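PDB 2OV9: acyl-coenzyme A thioesterase THEM4, which probably hydrolyses medium- and long-chain fatty acyl-CoA thioesters to the free fatty acid and coenzyme A. Local coordinates for residues 158-163 with 201-206; 33-38 with 97-102; 12-17 with 106-111. All blocks are in the same frame, centred on the assembly; numbering follows the deposited sequence.

Interaction 1: 158-163 with 201-206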
loop_
_atom_site.group_PDB
_atom_site.type_symbol
_atom_site.label_atom_id
_atom_site.label_comp_id
_atom_site.label_asym_id
_atom_site.label_seq_id
_atom_site.Cartn_x
_atom_site.Cartn_y
_atom_site.Cartn_z
ATOM N N LEU B 158 7.335 9.464 -10.892
ATOM C CA LEU B 158 6.505 10.066 -9.865
ATOM C C LEU B 158 7.483 10.833 -8.991
ATOM O O LEU B 158 8.513 10.286 -8.597
ATOM C CB LEU B 158 5.796 8.962 -9.071
ATOM C CG LEU B 158 4.571 9.221 -8.209
ATOM C CD1 LEU B 158 3.315 9.286 -9.085
ATOM C CD2 LEU B 158 4.461 8.103 -7.131
ATOM N N SER B 159 7.198 12.103 -8.734
ATOM C CA SER B 159 7.997 12.894 -7.800
ATOM C C SER B 159 7.131 13.349 -6.658
ATOM O O SER B 159 6.286 14.215 -6.858
ATOM C CB SER B 159 8.567 14.114 -8.494
ATOM O OG SER B 159 9.328 13.686 -9.609
ATOM N N THR B 160 7.350 12.783 -5.469
ATOM C CA THR B 160 6.510 13.090 -4.313
ATOM C C THR B 160 7.274 13.918 -3.305
ATOM O O THR B 160 8.391 13.578 -2.938
ATOM C CB THR B 160 5.989 11.783 -3.660
ATOM O OG1 THR B 160 5.583 10.879 -4.703
ATOM C CG2 THR B 160 4.807 12.060 -2.742
ATOM N N ARG B 161 6.656 15.012 -2.863
ATOM C CA ARG B 161 7.265 15.937 -1.919
ATOM C C ARG B 161 6.441 15.955 -0.636
ATOM O O ARG B 161 5.218 15.998 -0.685
ATOM C CB ARG B 161 7.337 17.351 -2.539
ATOM C CG ARG B 161 8.412 17.494 -3.626
ATOM C CD ARG B 161 8.767 18.969 -3.960
ATOM N NE ARG B 161 9.242 19.720 -2.793
ATOM C CZ ARG B 161 8.802 20.923 -2.422
ATOM N NH1 ARG B 161 7.883 21.581 -3.140
ATOM N NH2 ARG B 161 9.315 21.488 -1.331
ATOM N N TYR B 162 7.129 15.952 0.502
ATOM C CA TYR B 162 6.502 15.835 1.797
ATOM C C TYR B 162 6.699 17.122 2.572
ATOM O O TYR B 162 7.829 17.494 2.891
ATOM C CB TYR B 162 7.105 14.635 2.552
ATOM C CG TYR B 162 6.824 13.328 1.844
ATOM C CD1 TYR B 162 5.718 12.544 2.194
ATOM C CD2 TYR B 162 7.634 12.892 0.799
ATOM C CE1 TYR B 162 5.450 11.340 1.513
ATOM C CE2 TYR B 162 7.363 11.703 0.113
ATOM C CZ TYR B 162 6.275 10.931 0.496
ATOM O OH TYR B 162 6.010 9.760 -0.183
ATOM N N HIS B 163 5.593 17.772 2.897
ATOM C CA HIS B 163 5.610 19.129 3.419
ATOM C C HIS B 163 5.331 19.191 4.911
ATOM O O HIS B 163 5.970 19.957 5.632
ATOM C CB HIS B 163 4.576 19.970 2.655
ATOM C CG HIS B 163 4.734 19.909 1.164
ATOM N ND1 HIS B 163 5.625 20.711 0.481
ATOM C CD2 HIS B 163 4.148 19.122 0.231
ATOM C CE1 HIS B 163 5.572 20.426 -0.810
ATOM N NE2 HIS B 163 4.675 19.476 -0.993
ATOM N N VAL B 201 1.287 16.263 1.494
ATOM C CA VAL B 201 2.103 15.634 0.453
ATOM C C VAL B 201 1.634 16.141 -0.895
ATOM O O VAL B 201 0.438 16.362 -1.114
ATOM C CB VAL B 201 1.941 14.102 0.445
ATOM C CG1 VAL B 201 3.023 13.429 -0.484
ATOM C CG2 VAL B 201 2.077 13.565 1.843
ATOM N N SER B 202 2.562 16.305 -1.834
ATOM C CA SER B 202 2.174 16.686 -3.169
ATOM C C SER B 202 2.937 15.786 -4.126
ATOM O O SER B 202 3.925 15.192 -3.756
ATOM C CB SER B 202 2.477 18.176 -3.419
ATOM O OG SER B 202 3.876 18.469 -3.374
ATOM N N VAL B 203 2.450 15.686 -5.346
ATOM C CA VAL B 203 3.078 14.852 -6.356
ATOM C C VAL B 203 2.956 15.472 -7.738
ATOM O O VAL B 203 2.002 16.215 -8.016
ATOM C CB VAL B 203 2.473 13.423 -6.364
ATOM C CG1 VAL B 203 0.995 13.453 -6.776
ATOM C CG2 VAL B 203 3.295 12.483 -7.290
ATOM N N GLU B 204 3.987 15.224 -8.542
ATOM C CA GLU B 204 3.980 15.434 -9.993
ATOM C C GLU B 204 4.306 14.094 -10.659
ATOM O O GLU B 204 5.377 13.517 -10.375
ATOM C CB GLU B 204 5.062 16.443 -10.406
ATOM C CG GLU B 204 4.761 17.919 -10.144
ATOM C CD GLU B 204 5.920 18.856 -10.514
ATOM O OE1 GLU B 204 6.794 18.476 -11.337
ATOM O OE2 GLU B 204 5.959 19.988 -9.976
ATOM N N GLY B 205 3.428 13.613 -11.539
ATOM C CA GLY B 205 3.695 12.377 -12.299
ATOM C C GLY B 205 3.745 12.617 -13.795
ATOM O O GLY B 205 3.062 13.501 -14.329
ATOM N N LEU B 206 4.573 11.822 -14.459
ATOM C CA LEU B 206 4.719 11.858 -15.899
ATOM C C LEU B 206 4.234 10.527 -16.423
ATOM O O LEU B 206 4.558 9.467 -15.867
ATOM C CB LEU B 206 6.178 12.096 -16.294
ATOM C CG LEU B 206 6.837 13.392 -15.797
ATOM C CD1 LEU B 206 8.334 13.404 -16.117
ATOM C CD2 LEU B 206 6.149 14.643 -16.383
HETATM O O HOH W 1 7.667 13.856 -11.845
#
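His163 turns the edge of its ring to Ser202. His163 NE2 lies 2.7 Å from Ser202 OG in a nearly straight hydrogen bond (176°), in which either atom could be the donor. Ser202 sets its hydroxyl between its own N and carbonyl carbon (chi1 64°), and this leads OG to the imidazole. CE1 of His163 also sits over one face of the Arg161 guanidinium.

Ser202 and Arg161 share one face of the sheet; on the opposite one, Tyr162 and Val201 run side by side in the same direction. Val201 CG1 lies over the Tyr162 ring as a CH-pi contact, 24° off the ring normal. Tyr162 OH bonds to Gly131 O. Farther along, Val203 CG2 meets Leu158 CG at 3.6 Å, and the two side chains cross at a slant.

These residues pack against helix 131-148, the central helix that the hotdog sheet wraps. Strands 158-162 and 201-206 are antiparallel. Ser159 and Glu204 form a hydrogen-bonded pair, with Ser159 N 2.8 Å from Glu204 O, and Arg161 pairs with Ser202 in the same way. A water donates to Glu204 O and also bonds Ser159 OG. Leu158 to Arg161 pair antiparallel with a strand of the second subunit, which extends the sheet across the dimer.

Interaction 2: 33-38 with 97-102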
loop_
_atom_site.group_PDB
_atom_site.type_symbol
_atom_site.label_atom_id
_atom_site.label_comp_id
_atom_site.label_asym_id
_atom_site.label_seq_id
_atom_site.Cartn_x
_atom_site.Cartn_y
_atom_site.Cartn_z
ATOM N N ALA B 33 -15.349 -6.910 6.664
ATOM C CA ALA B 33 -15.074 -7.665 7.883
ATOM C C ALA B 33 -13.590 -8.037 7.958
ATOM O O ALA B 33 -12.979 -7.936 9.027
ATOM C CB ALA B 33 -15.935 -8.904 7.928
ATOM N N ALA B 34 -13.012 -8.462 6.830
ATOM C CA ALA B 34 -11.565 -8.643 6.731
ATOM C C ALA B 34 -10.765 -7.399 7.081
ATOM O O ALA B 34 -9.770 -7.489 7.816
ATOM C CB ALA B 34 -11.158 -9.160 5.337
ATOM N N ARG B 35 -11.181 -6.237 6.578
ATOM C CA ARG B 35 -10.484 -4.988 6.905
ATOM C C ARG B 35 -10.509 -4.772 8.418
ATOM O O ARG B 35 -9.547 -4.274 9.006
ATOM C CB ARG B 35 -11.142 -3.787 6.204
ATOM C CG ARG B 35 -10.990 -3.780 4.683
ATOM C CD ARG B 35 -11.491 -2.435 4.057
ATOM N NE ARG B 35 -11.336 -2.474 2.612
ATOM C CZ ARG B 35 -12.314 -2.785 1.773
ATOM N NH1 ARG B 35 -13.538 -3.035 2.243
ATOM N NH2 ARG B 35 -12.084 -2.837 0.479
ATOM N N ARG B 36 -11.623 -5.145 9.031
ATOM C CA ARG B 36 -11.814 -4.949 10.468
ATOM C C ARG B 36 -10.879 -5.887 11.262
ATOM O O ARG B 36 -10.328 -5.502 12.299
ATOM C CB ARG B 36 -13.287 -5.196 10.811
ATOM C CG ARG B 36 -13.638 -4.949 12.230
ATOM C CD ARG B 36 -15.026 -5.474 12.548
ATOM N NE ARG B 36 -15.267 -5.421 13.985
ATOM C CZ ARG B 36 -16.374 -5.862 14.569
ATOM N NH1 ARG B 36 -17.361 -6.400 13.835
ATOM N NH2 ARG B 36 -16.501 -5.762 15.892
ATOM N N VAL B 37 -10.728 -7.108 10.772
ATOM C CA VAL B 37 -9.788 -8.088 11.325
ATOM C C VAL B 37 -8.323 -7.589 11.219
ATOM O O VAL B 37 -7.568 -7.667 12.207
ATOM C CB VAL B 37 -9.914 -9.470 10.610
ATOM C CG1 VAL B 37 -8.733 -10.384 10.963
ATOM C CG2 VAL B 37 -11.252 -10.149 10.918
ATOM N N VAL B 38 -7.933 -7.128 10.026
ATOM C CA VAL B 38 -6.605 -6.533 9.783
ATOM C C VAL B 38 -6.306 -5.412 10.776
ATOM O O VAL B 38 -5.252 -5.411 11.401
ATOM C CB VAL B 38 -6.449 -6.026 8.335
ATOM C CG1 VAL B 38 -5.149 -5.192 8.170
ATOM C CG2 VAL B 38 -6.498 -7.214 7.336
ATOM N N ALA B 97 -9.058 -5.944 0.455
ATOM C CA ALA B 97 -8.993 -5.525 1.847
ATOM C C ALA B 97 -7.777 -4.658 2.174
ATOM O O ALA B 97 -7.745 -4.032 3.238
ATOM C CB ALA B 97 -9.107 -6.723 2.817
ATOM N N LEU B 98 -6.817 -4.581 1.248
ATOM C CA LEU B 98 -5.698 -3.622 1.356
ATOM C C LEU B 98 -6.133 -2.192 1.137
ATOM O O LEU B 98 -5.462 -1.274 1.617
ATOM C CB LEU B 98 -4.609 -3.907 0.300
ATOM C CG LEU B 98 -3.508 -4.893 0.719
ATOM C CD1 LEU B 98 -4.085 -6.187 1.098
ATOM C CD2 LEU B 98 -2.507 -5.083 -0.432
ATOM N N ALA B 99 -7.216 -2.008 0.367
ATOM C CA ALA B 99 -7.735 -0.677 0.040
ATOM C C ALA B 99 -8.488 -0.088 1.226
ATOM O O ALA B 99 -9.225 -0.800 1.899
ATOM C CB ALA B 99 -8.641 -0.759 -1.240
ATOM N N PRO B 100 -8.272 1.208 1.539
ATOM C CA PRO B 100 -9.028 1.752 2.657
ATOM C C PRO B 100 -10.519 1.394 2.691
ATOM O O PRO B 100 -10.976 0.990 3.745
ATOM C CB PRO B 100 -8.783 3.265 2.541
ATOM C CG PRO B 100 -7.367 3.317 2.057
ATOM C CD PRO B 100 -7.310 2.197 1.008
ATOM N N PRO B 101 -11.279 1.496 1.560
ATOM C CA PRO B 101 -10.979 1.949 0.209
ATOM C C PRO B 101 -11.267 3.422 0.029
ATOM O O PRO B 101 -12.080 4.009 0.761
ATOM C CB PRO B 101 -11.927 1.123 -0.670
ATOM C CG PRO B 101 -13.131 0.850 0.195
ATOM C CD PRO B 101 -12.676 1.025 1.657
ATOM N N VAL B 102 -10.571 4.015 -0.923
ATOM C CA VAL B 102 -10.784 5.425 -1.252
ATOM C C VAL B 102 -11.910 5.551 -2.267
ATOM O O VAL B 102 -11.945 4.819 -3.246
ATOM C CB VAL B 102 -9.495 6.090 -1.803
ATOM C CG1 VAL B 102 -9.742 7.611 -2.001
ATOM C CG2 VAL B 102 -8.321 5.876 -0.831
#
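Helix 26-43 of the N-terminal helical region is tied to the loop that leads into the hotdog sheet, and Arg35 meeting Ala97, Ala99 and Pro101 makes most of this tie. Arg35 leaves the helix with CG opposite its carbonyl carbon (chi1 -68°). From CG to NE the chain is extended, so it reaches from the helix to the loop. Its aliphatic part lies along the loop backbone: Arg35 CG is 3.6 Å from Ala97 O, and Arg35 CD is 3.5 Å from Pro100 O.

Arg35 NE then donates to Ala99 O at 2.8 Å. The N-H is bent to 143°, but the donor meets the carbonyl nearly end-on. The oxygen is tilted 25° out of the guanidinium plane. One face of the guanidinium is covered by the Pro101 ring, whose CD sits 3.8 Å from Arg35 CZ, over the centre of the group. The two side chains cross at about a right angle. The peptide between Pro100 and Pro101 is cis, and the loop turns sharply here.

Beyond NE, Arg35 NH1 forms a salt bridge with Asp32, and NH2 donates to the carbonyls of Pro94 and Asn96. Several bonds thus fix the rotation of the guanidinium, and the carboxylate probably offsets its charge. A smaller apolar contact lies beside it, where Ala34 CB meets Ala97 CB at 4.1 Å. The contact joins the N-terminal helical region to the irregular loop before strand 105-106 of the hotdog domain, through one arginine bound to backbone carbonyls.

Interaction 3: 12-17 with 106-111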
loop_
_atom_site.group_PDB
_atom_site.type_symbol
_atom_site.label_atom_id
_atom_site.label_comp_id
_atom_site.label_asym_id
_atom_site.label_seq_id
_atom_site.Cartn_x
_atom_site.Cartn_y
_atom_site.Cartn_z
ATOM N N SER B 12 -19.901 13.853 -18.349
ATOM C CA SER B 12 -20.529 13.457 -17.096
ATOM C C SER B 12 -20.649 14.659 -16.177
ATOM O O SER B 12 -19.810 15.552 -16.248
ATOM C CB SER B 12 -19.691 12.350 -16.449
ATOM O OG SER B 12 -19.822 11.151 -17.207
ATOM N N PRO B 13 -21.718 14.721 -15.351
ATOM C CA PRO B 13 -21.817 15.839 -14.386
ATOM C C PRO B 13 -20.703 15.857 -13.347
ATOM O O PRO B 13 -20.147 14.815 -12.985
ATOM C CB PRO B 13 -23.172 15.624 -13.672
ATOM C CG PRO B 13 -23.757 14.367 -14.230
ATOM C CD PRO B 13 -22.870 13.798 -15.296
ATOM N N SER B 14 -20.395 17.054 -12.863
ATOM C CA SER B 14 -19.519 17.203 -11.715
ATOM C C SER B 14 -20.101 16.382 -10.573
ATOM O O SER B 14 -21.333 16.351 -10.385
ATOM C CB SER B 14 -19.415 18.682 -11.323
ATOM O OG SER B 14 -18.280 18.904 -10.497
ATOM N N GLY B 15 -19.229 15.720 -9.818
ATOM C CA GLY B 15 -19.659 14.885 -8.696
ATOM C C GLY B 15 -19.946 13.444 -9.108
ATOM O O GLY B 15 -20.470 12.661 -8.309
ATOM N N THR B 16 -19.587 13.082 -10.335
ATOM C CA THR B 16 -19.757 11.713 -10.800
ATOM C C THR B 16 -18.823 10.818 -9.991
ATOM O O THR B 16 -17.619 11.077 -9.940
ATOM C CB THR B 16 -19.425 11.597 -12.313
ATOM O OG1 THR B 16 -20.434 12.295 -13.063
ATOM C CG2 THR B 16 -19.400 10.155 -12.747
ATOM N N VAL B 17 -19.375 9.801 -9.332
ATOM C CA VAL B 17 -18.560 8.887 -8.538
ATOM C C VAL B 17 -17.817 8.023 -9.535
ATOM O O VAL B 17 -18.450 7.427 -10.397
ATOM C CB VAL B 17 -19.419 8.007 -7.610
ATOM C CG1 VAL B 17 -18.521 7.050 -6.797
ATOM C CG2 VAL B 17 -20.244 8.878 -6.657
ATOM N N GLY B 106 -15.246 12.751 -9.869
ATOM C CA GLY B 106 -14.721 13.679 -10.866
ATOM C C GLY B 106 -15.454 15.007 -10.786
ATOM O O GLY B 106 -16.685 15.041 -10.626
ATOM N N LEU B 107 -14.699 16.100 -10.894
ATOM C CA LEU B 107 -15.283 17.433 -10.846
ATOM C C LEU B 107 -15.219 18.122 -12.223
ATOM O O LEU B 107 -14.453 17.699 -13.110
ATOM C CB LEU B 107 -14.608 18.284 -9.762
ATOM C CG LEU B 107 -14.391 17.695 -8.367
ATOM C CD1 LEU B 107 -13.653 18.732 -7.491
ATOM C CD2 LEU B 107 -15.736 17.283 -7.715
ATOM N N SER B 108 -16.020 19.178 -12.388
ATOM C CA SER B 108 -16.207 19.856 -13.688
ATOM C C SER B 108 -14.921 20.427 -14.282
ATOM O O SER B 108 -14.773 20.495 -15.502
ATOM C CB SER B 108 -17.272 20.967 -13.582
ATOM O OG SER B 108 -17.058 21.769 -12.417
ATOM N N ASP B 109 -13.987 20.813 -13.423
ATOM C CA ASP B 109 -12.754 21.455 -13.872
ATOM C C ASP B 109 -11.662 20.469 -14.315
ATOM O O ASP B 109 -10.562 20.881 -14.693
ATOM C CB ASP B 109 -12.224 22.380 -12.774
ATOM C CG ASP B 109 -11.766 21.628 -11.524
ATOM O OD1 ASP B 109 -11.849 20.379 -11.444
ATOM O OD2 ASP B 109 -11.294 22.299 -10.597
ATOM N N GLY B 110 -11.967 19.176 -14.267
ATOM C CA GLY B 110 -11.004 18.133 -14.632
ATOM C C GLY B 110 -10.360 17.472 -13.424
ATOM O O GLY B 110 -9.727 16.427 -13.546
ATOM N N SER B 111 -10.487 18.077 -12.248
ATOM C CA SER B 111 -9.885 17.457 -11.072
ATOM C C SER B 111 -10.725 16.250 -10.616
ATOM O O SER B 111 -11.911 16.111 -10.985
ATOM C CB SER B 111 -9.658 18.474 -9.942
ATOM O OG SER B 111 -10.870 18.994 -9.423
#
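Gly106 O accepts the N-H of Gly15 at 2.8 Å. The amide of the same glycine is used too: Gly106 N donates to Thr16 O at 2.9 Å, with a fairly straight N-H (163°). Gly106 therefore faces two residues in a row, Gly15 and Thr16.

This is a G1 beta bulge. Gly15 has the positive phi (89°) of the bulge's first position, and it also sits in the type II turn from Pro13 to Thr16. The bulge lies at the edge of the sheet, where the short, weakly bonded strand 16-17 runs antiparallel to strand 105-106.

Ser14 makes the one side-chain bond across the contact. Ser14 OG stands opposite its own backbone N (chi1 -162°) and reaches the start of the turn at Leu107, 3.4 Å from Leu107 CA. Ser14 OG accepts from Ser108 N at 3.0 Å in a bent bond.

Leu107 to Gly110 form a type I turn. Asp109, within that turn, starts an Asx turn: its OD1 takes two donors from Ser111. Ser111 OG comes on the syn lone pair, 2.6 Å from Asp109 OD1, while Ser111 N approaches from above the carboxylate plane. Trp148 of helix 131-148 donates from its indole NE1 to Leu107 O, and Thr16 packs on the same tryptophan.

In the fold
Interactions 1 and 3 belong to the same antiparallel sheet, with centres 23 Å apart. Interaction 1 joins two long strands and is partly buried: one face is largely apolar and packs on helix 131-148, the other is polar. Interaction 3 lies at the sheet's other outer strand within the chain, on the surface. It is mostly backbone bonding between turns, yet it touches the same helix through Trp148. Interaction 2 involves no strand. It is partly buried and depends on one arginine, a charged side chain reaching carbonyls. Its centre is 26 Å from that of interaction 1, across the chain's centre. Both 1 and 2 touch the second subunit, whereas 3 touches no other chain of the assembly.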